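Local structure of myosin-2 (Saccharomyces cerevisiae, 6IXO) at residues E110-V115 with D150-S155; D50-A55 with W104-R109; T84-V89 with S155-N160; H220-V225 with S382-R387. The protein moves organelles and other cargo along actin cables, binding them through the globular tail domain described here. One frame throughout, in Å; residues are numbered along the deposited sequence.

Contact 1 (E110-V115 with D150-S155); sequences ELYSFV and DFEALS
Tyr112 and Phe151 mark the closest backbone approach of two nearly antiparallel helical segments. Their CA atoms are 5.5 Å apart. The segment axes come within 9.3 Å and cross at -159°. Phe151 CG stands anti to the carbonyl carbon (chi1 -84°), and this turns the ring toward helix 97-124. There Leu111 covers one ring face: its CB lies 4.1 Å from the centroid of the Phe151 ring, 12° off the normal, a CH-pi contact. Leu111 CD1 reaches the far part of the same ring and meets Phe151 CE1 at 3.8 Å. Val115 crosses Phe151 at about a right angle, with Val115 CG2 3.6 Å from Phe151 CD2. The Tyr112 and Phe151 side chains slide past each other in opposite directions, and the tyrosine ring meets Phe151 at its CB. Phe151 CB touches Tyr112 CD1 at 3.8 Å, at the ring edge and in its plane. Further out, Tyr112 lies alongside Glu152. Tyr112 CE1 packs on Glu152 CB at 3.8 Å, and one water joins the hydroxyl to Glu152 OE1. Leu111, Val115 and Phe151 are buried, and the water link lies toward solvent beside the exposed Glu152. This is plain antiparallel helix packing in the all-helical tail domain. Helix 71-90 adds Leu82 against Phe151, helix 53-67 packs Ala55 and Leu58 on Leu111, and the loop residue Thr386 touches Tyr112.

Contact 2 (D50-A55 with W104-R109); sequences DVVYPA and WLANVR
Asn107 projects from helix 97-124 into the turn where helix 48-51 gives way to helix 53-67. From CB the chain turns with CG beside the backbone N (chi1 -87°), which brings the amide to the turn. The side chain sits as a knob among Val51, Tyr53, Pro54 and Ala55. Next comes CG, 3.8 Å from Val52 CA and equally near Pro54 CD. The amide then splits its two ends between two backbone groups. Asn107 OD1 accepts a hydrogen bond from Ala55 N at 2.9 Å, with an N-H...O angle of 161° and the donor tilted 20° from the carbonyl plane. Pro54 CD also presses on Asn107 OD1, at 3.1 Å, and the proline ring crosses the side chain at about a right angle. Asn107 ND2 donates to Val51 O at 3.0 Å, and it also bonds to Phe103 O in its own helix. Beside the amide, Ala106 CB packs against Val51 CG1 at 3.9 Å and against Val52 CG1. Val52, at the N-cap of helix 53-67, has no polar side chain. Asn107 OD1, from another helix, takes up the first-turn N-H of Ala55 instead. The bonds fix the amide's rotation and satisfy backbone groups in a buried place.

Contact 3 (T84-V89 with S155-N160); sequences TIQKVV and SYNIYN
The amides of Gln86 and Asn157 meet with their planes 90° apart. Asn157 ND2 donates to Gln86 OE1 at 3.0 Å, with the donor tilted 27° from the carbonyl plane of Gln86. Asn157 CB is also close, 3.4 Å from Gln86 OE1. On the other side of helix 134-180, the Tyr156 ring carries Asn160 ND2 over the centre of one face, 3.5 Å above the plane, and has Asn157 OD1 in plane at its edge. Asn160 ND2 also donates to Tyr156 O. Gln86 has CG anti to the backbone N and stays extended beyond it, which is how its amide reaches across to helix 134-180. An alanine here is likely to leave Asn157 ND2 without this acceptor and to uncover the apolar layer beneath. That layer is built on Ile158. Its CG2 meets Val89 CG2 at 3.6 Å, the two side chains crossing at about a right angle, and also approaches Gln86 CA at 4.1 Å. Ile85 CG2 is a looser neighbour of Ile158 CG2. The two segments run almost parallel, 9° apart, with axes 9.7 Å from each other. Helix 97-124 packs against both: Trp104 and Val108 touch Ile85, and Val108 also touches Ile158. Tyr159 of the same segment faces helix 223-247 through Ala228 and Val229.

Contact 4 (H220-V225 with S382-R387); sequences HIENEV and SLIKTR
Glu222 and Arg387 join two segments that run 162° apart, the backbones staying well separated, with the nearest CA atoms, of Glu224 and Ile384, at 8.1 Å. Residues 220-225 link two helices of the tail domain: His220, with positive phi, is the C-prime residue of a Schellman motif, and Glu222 is the N-cap of helix 223-247. The Glu222 carboxylate and the Arg387 guanidinium form a side-on, two-point salt bridge. Their planes are 13° apart. Arg387 NE donates to Glu222 OE1 at 3.2 Å and an angle of 168°. Arg387 NH2 donates to Glu222 OE2, also at 3.2 Å, and both oxygens are met on the syn side. The Arg387 chain is extended from CG to NE, while that of Glu222 bends beyond CG, and the two cross obliquely. A leucine in place of Arg387 would probably leave the Glu222 carboxylate without its charged mate and free to turn. Arg387 NH1 points on to helix 97-124, where its bond to Ala106 O and its long ion pair with Glu110 are both weak. Ile384 adds apolar packing: its CD1 lies 3.5 Å from Glu222 CB, and its CG2 faces Glu224. A water donates to Glu222 OE1 at 2.6 Å and to Lys385 O.

In the fold
All four contacts have their centres within about 17 Å of the centre of the chain, in the elongated, all-helical tail domain. Their centres are 11 to 13 Å apart, except contacts 3 and 4, at about 17 Å. Helix 97-124 serves contacts 1 and 2, and helix 134-180 serves contacts 1 and 3, which share Ser155. Along the chain, contact 2 closes before contact 1 opens. Contact 1 is nested in the loop closed by contact 3, and contacts 2 and 3 alternate. Contact 4 comes last and sets residues 382-387, from the long loop before the final helix, against 220-225; this loop also touches helix 97-124. Early helices and late loop thus meet in one packed region.

Contact 1 (E110-V115 with D150-S155)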
loop_
_atom_site.group_PDB
_atom_site.type_symbol
_atom_site.label_atom_id
_atom_site.label_comp_id
_atom_site.label_asym_id
_atom_site.label_seq_id
_atom_site.Cartn_x
_atom_site.Cartn_y
_atom_site.Cartn_z
ATOM N N GLU A 110 -3.013 14.526 -4.311
ATOM C CA GLU A 110 -3.103 15.997 -4.301
ATOM C C GLU A 110 -3.614 16.490 -5.676
ATOM O O GLU A 110 -4.392 17.426 -5.771
ATOM C CB GLU A 110 -1.728 16.607 -3.992
ATOM C CG GLU A 110 -1.704 18.144 -3.951
ATOM C CD GLU A 110 -2.192 18.664 -2.609
ATOM O OE1 GLU A 110 -2.554 17.833 -1.742
ATOM O OE2 GLU A 110 -2.181 19.892 -2.425
ATOM N N LEU A 111 -3.166 15.838 -6.743
ATOM C CA LEU A 111 -3.580 16.191 -8.102
ATOM C C LEU A 111 -5.066 15.919 -8.293
ATOM O O LEU A 111 -5.806 16.727 -8.854
ATOM C CB LEU A 111 -2.789 15.386 -9.124
ATOM C CG LEU A 111 -1.338 15.814 -9.334
ATOM C CD1 LEU A 111 -0.546 14.769 -10.160
ATOM C CD2 LEU A 111 -1.308 17.225 -10.016
ATOM N N TYR A 112 -5.502 14.756 -7.836
ATOM C CA TYR A 112 -6.890 14.378 -8.028
ATOM C C TYR A 112 -7.756 15.347 -7.261
ATOM O O TYR A 112 -8.767 15.849 -7.756
ATOM C CB TYR A 112 -7.119 12.911 -7.580
ATOM C CG TYR A 112 -8.587 12.522 -7.621
ATOM C CD1 TYR A 112 -9.226 12.271 -8.839
ATOM C CD2 TYR A 112 -9.343 12.447 -6.456
ATOM C CE1 TYR A 112 -10.589 11.959 -8.892
ATOM C CE2 TYR A 112 -10.702 12.099 -6.491
ATOM C CZ TYR A 112 -11.324 11.869 -7.716
ATOM O OH TYR A 112 -12.664 11.514 -7.757
ATOM N N SER A 113 -7.314 15.677 -6.055
ATOM C CA SER A 113 -8.071 16.578 -5.214
ATOM C C SER A 113 -8.162 17.964 -5.861
ATOM O O SER A 113 -9.179 18.649 -5.764
ATOM C CB SER A 113 -7.435 16.665 -3.814
ATOM O OG SER A 113 -7.371 15.339 -3.224
ATOM N N PHE A 114 -7.087 18.373 -6.514
ATOM C CA PHE A 114 -7.144 19.646 -7.216
ATOM C C PHE A 114 -8.181 19.622 -8.341
ATOM O O PHE A 114 -8.908 20.578 -8.541
ATOM C CB PHE A 114 -5.791 20.031 -7.811
ATOM C CG PHE A 114 -5.907 21.240 -8.705
ATOM C CD1 PHE A 114 -6.167 22.467 -8.150
ATOM C CD2 PHE A 114 -5.873 21.115 -10.085
ATOM C CE1 PHE A 114 -6.354 23.606 -8.960
ATOM C CE2 PHE A 114 -6.055 22.257 -10.905
ATOM C CZ PHE A 114 -6.295 23.481 -10.330
ATOM N N VAL A 115 -8.193 18.540 -9.120
ATOM C CA VAL A 115 -9.065 18.486 -10.285
ATOM C C VAL A 115 -10.514 18.478 -9.822
ATOM O O VAL A 115 -11.362 19.151 -10.404
ATOM C CB VAL A 115 -8.735 17.260 -11.169
ATOM C CG1 VAL A 115 -9.728 17.112 -12.309
ATOM C CG2 VAL A 115 -7.318 17.427 -11.725
ATOM N N ASP A 150 -9.370 10.375 -15.380
ATOM C CA ASP A 150 -7.981 9.927 -15.617
ATOM C C ASP A 150 -7.149 9.904 -14.325
ATOM O O ASP A 150 -6.376 8.965 -14.089
ATOM C CB ASP A 150 -7.297 10.830 -16.663
ATOM C CG ASP A 150 -7.863 10.633 -18.096
ATOM O OD1 ASP A 150 -8.553 9.630 -18.341
ATOM O OD2 ASP A 150 -7.626 11.502 -18.957
ATOM N N PHE A 151 -7.289 10.909 -13.462
ATOM C CA PHE A 151 -6.549 10.861 -12.188
ATOM C C PHE A 151 -7.112 9.825 -11.212
ATOM O O PHE A 151 -6.371 9.222 -10.456
ATOM C CB PHE A 151 -6.506 12.256 -11.530
ATOM C CG PHE A 151 -5.396 13.112 -12.074
ATOM C CD1 PHE A 151 -4.111 12.637 -12.116
ATOM C CD2 PHE A 151 -5.640 14.368 -12.574
ATOM C CE1 PHE A 151 -3.080 13.379 -12.645
ATOM C CE2 PHE A 151 -4.597 15.127 -13.095
ATOM C CZ PHE A 151 -3.323 14.605 -13.145
ATOM N N GLU A 152 -8.417 9.614 -11.240
ATOM C CA GLU A 152 -8.994 8.534 -10.470
ATOM C C GLU A 152 -8.403 7.190 -10.904
ATOM O O GLU A 152 -7.972 6.371 -10.062
ATOM C CB GLU A 152 -10.508 8.557 -10.649
ATOM C CG GLU A 152 -11.250 7.415 -9.967
ATOM C CD GLU A 152 -12.761 7.489 -10.229
ATOM O OE1 GLU A 152 -13.490 8.038 -9.380
ATOM O OE2 GLU A 152 -13.214 7.005 -11.289
ATOM N N ALA A 153 -8.338 6.976 -12.218
ATOM C CA ALA A 153 -7.725 5.761 -12.760
ATOM C C ALA A 153 -6.244 5.683 -12.388
ATOM O O ALA A 153 -5.751 4.603 -11.974
ATOM C CB ALA A 153 -7.912 5.685 -14.308
ATOM N N LEU A 154 -5.526 6.801 -12.503
ATOM C CA LEU A 154 -4.099 6.804 -12.131
ATOM C C LEU A 154 -3.895 6.371 -10.657
ATOM O O LEU A 154 -3.036 5.535 -10.344
ATOM C CB LEU A 154 -3.470 8.182 -12.333
ATOM C CG LEU A 154 -1.975 8.323 -11.971
ATOM C CD1 LEU A 154 -1.103 7.359 -12.817
ATOM C CD2 LEU A 154 -1.497 9.780 -12.216
ATOM N N SER A 155 -4.673 6.968 -9.767
ATOM C CA SER A 155 -4.592 6.650 -8.336
ATOM C C SER A 155 -4.806 5.132 -8.128
ATOM O O SER A 155 -4.027 4.471 -7.422
ATOM C CB SER A 155 -5.641 7.458 -7.569
ATOM O OG SER A 155 -5.547 7.260 -6.156
HETATM O O HOH W 1 -12.514 8.565 -6.609
#

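Contact 2 (D50-A55 with W104-R109)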
loop_
_atom_site.group_PDB
_atom_site.type_symbol
_atom_site.label_atom_id
_atom_site.label_comp_id
_atom_site.label_asym_id
_atom_site.label_seq_id
_atom_site.Cartn_x
_atom_site.Cartn_y
_atom_site.Cartn_z
ATOM N N ASP A 50 6.745 19.914 1.272
ATOM C CA ASP A 50 7.938 19.084 1.037
ATOM C C ASP A 50 7.578 17.711 0.462
ATOM O O ASP A 50 8.399 17.049 -0.173
ATOM C CB ASP A 50 8.728 18.884 2.338
ATOM C CG ASP A 50 9.278 20.187 2.910
ATOM O OD1 ASP A 50 9.554 21.123 2.123
ATOM O OD2 ASP A 50 9.437 20.261 4.153
ATOM N N VAL A 51 6.345 17.288 0.702
ATOM C CA VAL A 51 5.880 15.994 0.270
ATOM C C VAL A 51 5.230 16.088 -1.109
ATOM O O VAL A 51 5.503 15.287 -1.988
ATOM C CB VAL A 51 4.873 15.390 1.272
ATOM C CG1 VAL A 51 4.350 14.058 0.750
ATOM C CG2 VAL A 51 5.545 15.212 2.644
ATOM N N VAL A 52 4.371 17.082 -1.308
ATOM C CA VAL A 52 3.654 17.105 -2.571
ATOM C C VAL A 52 4.185 18.208 -3.500
ATOM O O VAL A 52 3.411 18.800 -4.238
ATOM C CB VAL A 52 2.120 17.250 -2.326
ATOM C CG1 VAL A 52 1.575 15.929 -1.612
ATOM C CG2 VAL A 52 1.787 18.501 -1.518
ATOM N N TYR A 53 5.499 18.460 -3.490
ATOM C CA TYR A 53 6.021 19.568 -4.312
ATOM C C TYR A 53 5.793 19.306 -5.828
ATOM O O TYR A 53 5.498 20.265 -6.573
ATOM C CB TYR A 53 7.515 19.860 -3.995
ATOM C CG TYR A 53 8.477 18.799 -4.471
ATOM C CD1 TYR A 53 8.985 18.828 -5.773
ATOM C CD2 TYR A 53 8.879 17.742 -3.623
ATOM C CE1 TYR A 53 9.848 17.851 -6.228
ATOM C CE2 TYR A 53 9.756 16.762 -4.074
ATOM C CZ TYR A 53 10.233 16.812 -5.378
ATOM O OH TYR A 53 11.098 15.829 -5.860
ATOM N N PRO A 54 5.856 18.045 -6.305
ATOM C CA PRO A 54 5.569 17.871 -7.735
ATOM C C PRO A 54 4.129 18.178 -8.074
ATOM O O PRO A 54 3.896 18.898 -9.053
ATOM C CB PRO A 54 5.865 16.375 -7.985
ATOM C CG PRO A 54 6.824 16.025 -6.915
ATOM C CD PRO A 54 6.299 16.737 -5.717
ATOM N N ALA A 55 3.188 17.675 -7.283
ATOM C CA ALA A 55 1.790 18.000 -7.557
ATOM C C ALA A 55 1.533 19.520 -7.545
ATOM O O ALA A 55 0.828 20.009 -8.417
ATOM C CB ALA A 55 0.872 17.341 -6.556
ATOM N N TRP A 104 4.418 8.986 -4.128
ATOM C CA TRP A 104 3.614 9.156 -5.339
ATOM C C TRP A 104 2.121 9.049 -5.049
ATOM O O TRP A 104 1.330 9.747 -5.667
ATOM C CB TRP A 104 4.047 8.163 -6.439
ATOM C CG TRP A 104 5.269 8.683 -7.093
ATOM C CD1 TRP A 104 6.525 8.187 -7.018
ATOM C CD2 TRP A 104 5.358 9.902 -7.843
ATOM N NE1 TRP A 104 7.396 8.987 -7.696
ATOM C CE2 TRP A 104 6.709 10.063 -8.206
ATOM C CE3 TRP A 104 4.428 10.865 -8.238
ATOM C CZ2 TRP A 104 7.152 11.144 -8.956
ATOM C CZ3 TRP A 104 4.882 11.971 -8.970
ATOM C CH2 TRP A 104 6.225 12.087 -9.324
ATOM N N LEU A 105 1.724 8.195 -4.106
ATOM C CA LEU A 105 0.320 8.182 -3.694
ATOM C C LEU A 105 -0.110 9.557 -3.180
ATOM O O LEU A 105 -1.220 10.029 -3.478
ATOM C CB LEU A 105 0.089 7.107 -2.599
ATOM C CG LEU A 105 0.168 5.637 -3.118
ATOM C CD1 LEU A 105 0.111 4.634 -1.915
ATOM C CD2 LEU A 105 -0.953 5.346 -4.112
ATOM N N ALA A 106 0.744 10.181 -2.363
ATOM C CA ALA A 106 0.408 11.500 -1.804
ATOM C C ALA A 106 0.222 12.511 -2.954
ATOM O O ALA A 106 -0.728 13.326 -2.965
ATOM C CB ALA A 106 1.487 11.976 -0.884
ATOM N N ASN A 107 1.134 12.451 -3.918
ATOM C CA ASN A 107 1.131 13.453 -4.990
ATOM C C ASN A 107 -0.042 13.290 -5.940
ATOM O O ASN A 107 -0.673 14.270 -6.370
ATOM C CB ASN A 107 2.460 13.416 -5.745
ATOM C CG ASN A 107 3.477 14.293 -5.085
ATOM O OD1 ASN A 107 3.502 15.537 -5.298
ATOM N ND2 ASN A 107 4.261 13.701 -4.180
ATOM N N VAL A 108 -0.362 12.047 -6.259
ATOM C CA VAL A 108 -1.503 11.794 -7.146
ATOM C C VAL A 108 -2.794 12.132 -6.403
ATOM O O VAL A 108 -3.745 12.682 -6.991
ATOM C CB VAL A 108 -1.501 10.339 -7.667
ATOM C CG1 VAL A 108 -2.808 10.017 -8.372
ATOM C CG2 VAL A 108 -0.309 10.140 -8.625
ATOM N N ARG A 109 -2.829 11.875 -5.090
ATOM C CA ARG A 109 -4.011 12.304 -4.332
ATOM C C ARG A 109 -4.144 13.828 -4.368
ATOM O O ARG A 109 -5.263 14.378 -4.413
ATOM C CB ARG A 109 -3.950 11.837 -2.866
ATOM C CG ARG A 109 -5.213 12.184 -2.087
ATOM C CD ARG A 109 -6.434 11.488 -2.705
ATOM N NE ARG A 109 -7.636 11.628 -1.863
ATOM C CZ ARG A 109 -8.844 11.168 -2.214
ATOM N NH1 ARG A 109 -9.017 10.560 -3.411
ATOM N NH2 ARG A 109 -9.880 11.350 -1.388
#

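Contact 3 (T84-V89 with S155-N160)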
loop_
_atom_site.group_PDB
_atom_site.type_symbol
_atom_site.label_atom_id
_atom_site.label_comp_id
_atom_site.label_asym_id
_atom_site.label_seq_id
_atom_site.Cartn_x
_atom_site.Cartn_y
_atom_site.Cartn_z
ATOM N N THR A 84 3.896 9.315 -17.359
ATOM C CA THR A 84 5.190 9.318 -16.688
ATOM C C THR A 84 5.044 8.872 -15.242
ATOM O O THR A 84 5.843 8.065 -14.736
ATOM C CB THR A 84 5.872 10.717 -16.770
ATOM O OG1 THR A 84 6.119 11.031 -18.150
ATOM C CG2 THR A 84 7.202 10.718 -16.001
ATOM N N ILE A 85 4.029 9.370 -14.560
ATOM C CA ILE A 85 3.897 8.990 -13.150
ATOM C C ILE A 85 3.654 7.488 -13.060
ATOM O O ILE A 85 4.283 6.800 -12.262
ATOM C CB ILE A 85 2.738 9.736 -12.450
ATOM C CG1 ILE A 85 3.135 11.232 -12.254
ATOM C CG2 ILE A 85 2.412 9.054 -11.120
ATOM C CD1 ILE A 85 1.993 12.131 -11.673
ATOM N N GLN A 86 2.755 6.983 -13.889
ATOM C CA GLN A 86 2.450 5.550 -13.795
ATOM C C GLN A 86 3.720 4.754 -14.093
ATOM O O GLN A 86 4.041 3.781 -13.402
ATOM C CB GLN A 86 1.339 5.157 -14.770
ATOM C CG GLN A 86 1.027 3.632 -14.694
ATOM C CD GLN A 86 -0.361 3.252 -15.195
ATOM O OE1 GLN A 86 -1.360 3.956 -14.965
ATOM N NE2 GLN A 86 -0.436 2.122 -15.854
ATOM N N LYS A 87 4.441 5.179 -15.127
ATOM C CA LYS A 87 5.701 4.533 -15.482
ATOM C C LYS A 87 6.696 4.585 -14.332
ATOM O O LYS A 87 7.380 3.598 -14.038
ATOM C CB LYS A 87 6.312 5.172 -16.729
ATOM C CG LYS A 87 7.651 4.539 -17.120
ATOM C CD LYS A 87 8.140 4.992 -18.497
ATOM C CE LYS A 87 9.357 4.189 -18.952
ATOM N NZ LYS A 87 9.901 4.651 -20.258
ATOM N N VAL A 88 6.789 5.728 -13.667
ATOM C CA VAL A 88 7.699 5.829 -12.535
ATOM C C VAL A 88 7.322 4.833 -11.441
ATOM O O VAL A 88 8.183 4.181 -10.853
ATOM C CB VAL A 88 7.727 7.277 -11.950
ATOM C CG1 VAL A 88 8.446 7.293 -10.620
ATOM C CG2 VAL A 88 8.470 8.213 -12.956
ATOM N N VAL A 89 6.029 4.675 -11.177
ATOM C CA VAL A 89 5.674 3.779 -10.076
ATOM C C VAL A 89 5.937 2.305 -10.505
ATOM O O VAL A 89 6.329 1.477 -9.701
ATOM C CB VAL A 89 4.233 3.979 -9.683
ATOM C CG1 VAL A 89 3.786 2.892 -8.691
ATOM C CG2 VAL A 89 4.038 5.448 -9.042
ATOM N N SER A 155 -4.673 6.968 -9.767
ATOM C CA SER A 155 -4.592 6.650 -8.336
ATOM C C SER A 155 -4.806 5.132 -8.128
ATOM O O SER A 155 -4.027 4.471 -7.422
ATOM C CB SER A 155 -5.641 7.458 -7.569
ATOM O OG SER A 155 -5.547 7.260 -6.156
ATOM N N TYR A 156 -5.853 4.599 -8.745
ATOM C CA TYR A 156 -6.174 3.162 -8.679
ATOM C C TYR A 156 -5.017 2.309 -9.166
ATOM O O TYR A 156 -4.603 1.319 -8.504
ATOM C CB TYR A 156 -7.413 2.882 -9.520
ATOM C CG TYR A 156 -7.886 1.433 -9.476
ATOM C CD1 TYR A 156 -8.775 1.012 -8.488
ATOM C CD2 TYR A 156 -7.459 0.507 -10.426
ATOM C CE1 TYR A 156 -9.228 -0.304 -8.435
ATOM C CE2 TYR A 156 -7.912 -0.849 -10.380
ATOM C CZ TYR A 156 -8.789 -1.224 -9.379
ATOM O OH TYR A 156 -9.265 -2.511 -9.308
ATOM N N ASN A 157 -4.504 2.681 -10.334
ATOM C CA ASN A 157 -3.408 1.972 -10.978
ATOM C C ASN A 157 -2.179 1.978 -10.122
ATOM O O ASN A 157 -1.605 0.912 -9.868
ATOM C CB ASN A 157 -3.092 2.583 -12.376
ATOM C CG ASN A 157 -4.164 2.277 -13.358
ATOM O OD1 ASN A 157 -5.078 1.497 -13.037
ATOM N ND2 ASN A 157 -4.094 2.870 -14.560
ATOM N N ILE A 158 -1.749 3.143 -9.650
ATOM C CA ILE A 158 -0.469 3.136 -8.930
ATOM C C ILE A 158 -0.666 2.504 -7.532
ATOM O O ILE A 158 0.261 1.909 -6.990
ATOM C CB ILE A 158 0.195 4.550 -8.812
ATOM C CG1 ILE A 158 -0.660 5.562 -8.041
ATOM C CG2 ILE A 158 0.603 5.046 -10.188
ATOM C CD1 ILE A 158 0.222 6.671 -7.441
ATOM N N TYR A 159 -1.871 2.573 -6.990
ATOM C CA TYR A 159 -2.120 1.915 -5.689
ATOM C C TYR A 159 -1.937 0.382 -5.875
ATOM O O TYR A 159 -1.272 -0.299 -5.061
ATOM C CB TYR A 159 -3.523 2.218 -5.180
ATOM C CG TYR A 159 -3.775 1.509 -3.845
ATOM C CD1 TYR A 159 -3.306 2.065 -2.672
ATOM C CD2 TYR A 159 -4.474 0.312 -3.781
ATOM C CE1 TYR A 159 -3.507 1.435 -1.413
ATOM C CE2 TYR A 159 -4.690 -0.361 -2.534
ATOM C CZ TYR A 159 -4.197 0.203 -1.376
ATOM O OH TYR A 159 -4.433 -0.379 -0.145
ATOM N N ASN A 160 -2.506 -0.137 -6.964
ATOM C CA ASN A 160 -2.424 -1.588 -7.218
ATOM C C ASN A 160 -1.059 -2.054 -7.652
ATOM O O ASN A 160 -0.619 -3.150 -7.303
ATOM C CB ASN A 160 -3.469 -1.966 -8.240
ATOM C CG ASN A 160 -4.774 -2.256 -7.588
ATOM O OD1 ASN A 160 -4.942 -3.322 -7.010
ATOM N ND2 ASN A 160 -5.693 -1.289 -7.596
#

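Contact 4 (H220-V225 with S382-R387)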
loop_
_atom_site.group_PDB
_atom_site.type_symbol
_atom_site.label_atom_id
_atom_site.label_comp_id
_atom_site.label_asym_id
_atom_site.label_seq_id
_atom_site.Cartn_x
_atom_site.Cartn_y
_atom_site.Cartn_z
ATOM N N HIS A 220 1.830 12.563 5.718
ATOM C CA HIS A 220 0.472 13.047 5.943
ATOM C C HIS A 220 -0.563 12.252 5.158
ATOM O O HIS A 220 -1.478 12.808 4.591
ATOM C CB HIS A 220 0.383 14.549 5.580
ATOM C CG HIS A 220 1.475 15.367 6.194
ATOM N ND1 HIS A 220 1.529 15.631 7.547
ATOM C CD2 HIS A 220 2.567 15.952 5.650
ATOM C CE1 HIS A 220 2.597 16.362 7.804
ATOM N NE2 HIS A 220 3.245 16.572 6.673
ATOM N N ILE A 221 -0.420 10.942 5.130
ATOM C CA ILE A 221 -1.377 10.106 4.419
ATOM C C ILE A 221 -2.544 9.798 5.323
ATOM O O ILE A 221 -2.352 9.481 6.494
ATOM C CB ILE A 221 -0.759 8.764 3.963
ATOM C CG1 ILE A 221 0.401 9.015 3.012
ATOM C CG2 ILE A 221 -1.820 7.903 3.267
ATOM C CD1 ILE A 221 -0.022 9.760 1.769
ATOM N N GLU A 222 -3.744 9.850 4.767
ATOM C CA GLU A 222 -4.970 9.575 5.517
ATOM C C GLU A 222 -4.952 8.153 6.177
ATOM O O GLU A 222 -4.612 7.166 5.527
ATOM C CB GLU A 222 -6.160 9.774 4.558
ATOM C CG GLU A 222 -6.422 11.288 4.102
ATOM C CD GLU A 222 -5.644 11.778 2.825
ATOM O OE1 GLU A 222 -6.086 12.803 2.205
ATOM O OE2 GLU A 222 -4.594 11.190 2.439
ATOM N N ASN A 223 -5.294 8.070 7.470
ATOM C CA ASN A 223 -5.189 6.816 8.223
ATOM C C ASN A 223 -5.971 5.643 7.620
ATOM O O ASN A 223 -5.573 4.482 7.779
ATOM C CB ASN A 223 -5.634 7.025 9.682
ATOM C CG ASN A 223 -4.518 7.573 10.570
ATOM O OD1 ASN A 223 -3.338 7.560 10.195
ATOM N ND2 ASN A 223 -4.887 8.052 11.763
ATOM N N GLU A 224 -7.083 5.919 6.945
ATOM C CA GLU A 224 -7.828 4.842 6.265
ATOM C C GLU A 224 -6.969 4.100 5.255
ATOM O O GLU A 224 -7.141 2.910 5.018
ATOM C CB GLU A 224 -9.045 5.413 5.529
ATOM C CG GLU A 224 -10.112 5.928 6.444
ATOM C CD GLU A 224 -9.951 7.411 6.815
ATOM O OE1 GLU A 224 -8.893 8.037 6.544
ATOM O OE2 GLU A 224 -10.913 7.946 7.390
ATOM N N VAL A 225 -6.055 4.818 4.633
ATOM C CA VAL A 225 -5.242 4.217 3.603
ATOM C C VAL A 225 -4.199 3.296 4.241
ATOM O O VAL A 225 -3.911 2.181 3.759
ATOM C CB VAL A 225 -4.548 5.302 2.771
ATOM C CG1 VAL A 225 -3.502 4.674 1.865
ATOM C CG2 VAL A 225 -5.598 6.122 1.945
ATOM N N SER A 382 -10.174 6.328 -2.813
ATOM C CA SER A 382 -11.389 6.639 -3.566
ATOM C C SER A 382 -12.608 6.636 -2.620
ATOM O O SER A 382 -13.718 7.056 -3.007
ATOM C CB SER A 382 -11.596 5.638 -4.708
ATOM O OG SER A 382 -12.096 4.404 -4.189
ATOM N N LEU A 383 -12.395 6.155 -1.393
ATOM C CA LEU A 383 -13.483 5.987 -0.441
ATOM C C LEU A 383 -13.586 7.166 0.519
ATOM O O LEU A 383 -14.484 7.215 1.349
ATOM C CB LEU A 383 -13.307 4.699 0.386
ATOM C CG LEU A 383 -13.187 3.414 -0.427
ATOM C CD1 LEU A 383 -12.970 2.249 0.570
ATOM C CD2 LEU A 383 -14.399 3.170 -1.277
ATOM N N ILE A 384 -12.638 8.089 0.445
ATOM C CA ILE A 384 -12.665 9.193 1.390
ATOM C C ILE A 384 -12.707 10.541 0.655
ATOM O O ILE A 384 -12.311 10.660 -0.522
ATOM C CB ILE A 384 -11.466 9.153 2.339
ATOM C CG1 ILE A 384 -10.190 9.461 1.584
ATOM C CG2 ILE A 384 -11.314 7.748 3.000
ATOM C CD1 ILE A 384 -8.973 9.313 2.459
ATOM N N LYS A 385 -13.201 11.537 1.377
ATOM C CA LYS A 385 -13.425 12.879 0.847
ATOM C C LYS A 385 -12.104 13.437 0.410
ATOM O O LYS A 385 -11.089 13.196 1.061
ATOM C CB LYS A 385 -14.059 13.768 1.910
ATOM N N THR A 386 -12.090 14.165 -0.698
ATOM C CA THR A 386 -10.830 14.703 -1.194
ATOM C C THR A 386 -10.330 15.869 -0.374
ATOM O O THR A 386 -11.070 16.474 0.421
ATOM C CB THR A 386 -10.928 15.140 -2.674
ATOM O OG1 THR A 386 -11.954 16.133 -2.838
ATOM C CG2 THR A 386 -11.263 13.956 -3.528
ATOM N N ARG A 387 -9.052 16.164 -0.585
ATOM C CA ARG A 387 -8.374 17.268 0.080
ATOM C C ARG A 387 -9.014 18.624 -0.313
ATOM O O ARG A 387 -8.951 19.045 -1.476
ATOM C CB ARG A 387 -6.868 17.209 -0.260
ATOM C CG ARG A 387 -6.230 15.803 0.015
ATOM C CD ARG A 387 -4.701 15.727 -0.311
ATOM N NE ARG A 387 -4.099 14.562 0.363
ATOM C CZ ARG A 387 -2.875 14.060 0.154
ATOM N NH1 ARG A 387 -2.053 14.588 -0.753
ATOM N NH2 ARG A 387 -2.477 12.990 0.857
HETATM O O HOH W 2 -0.004 13.500 1.607
HETATM O O HOH W 3 -7.932 12.623 0.437
#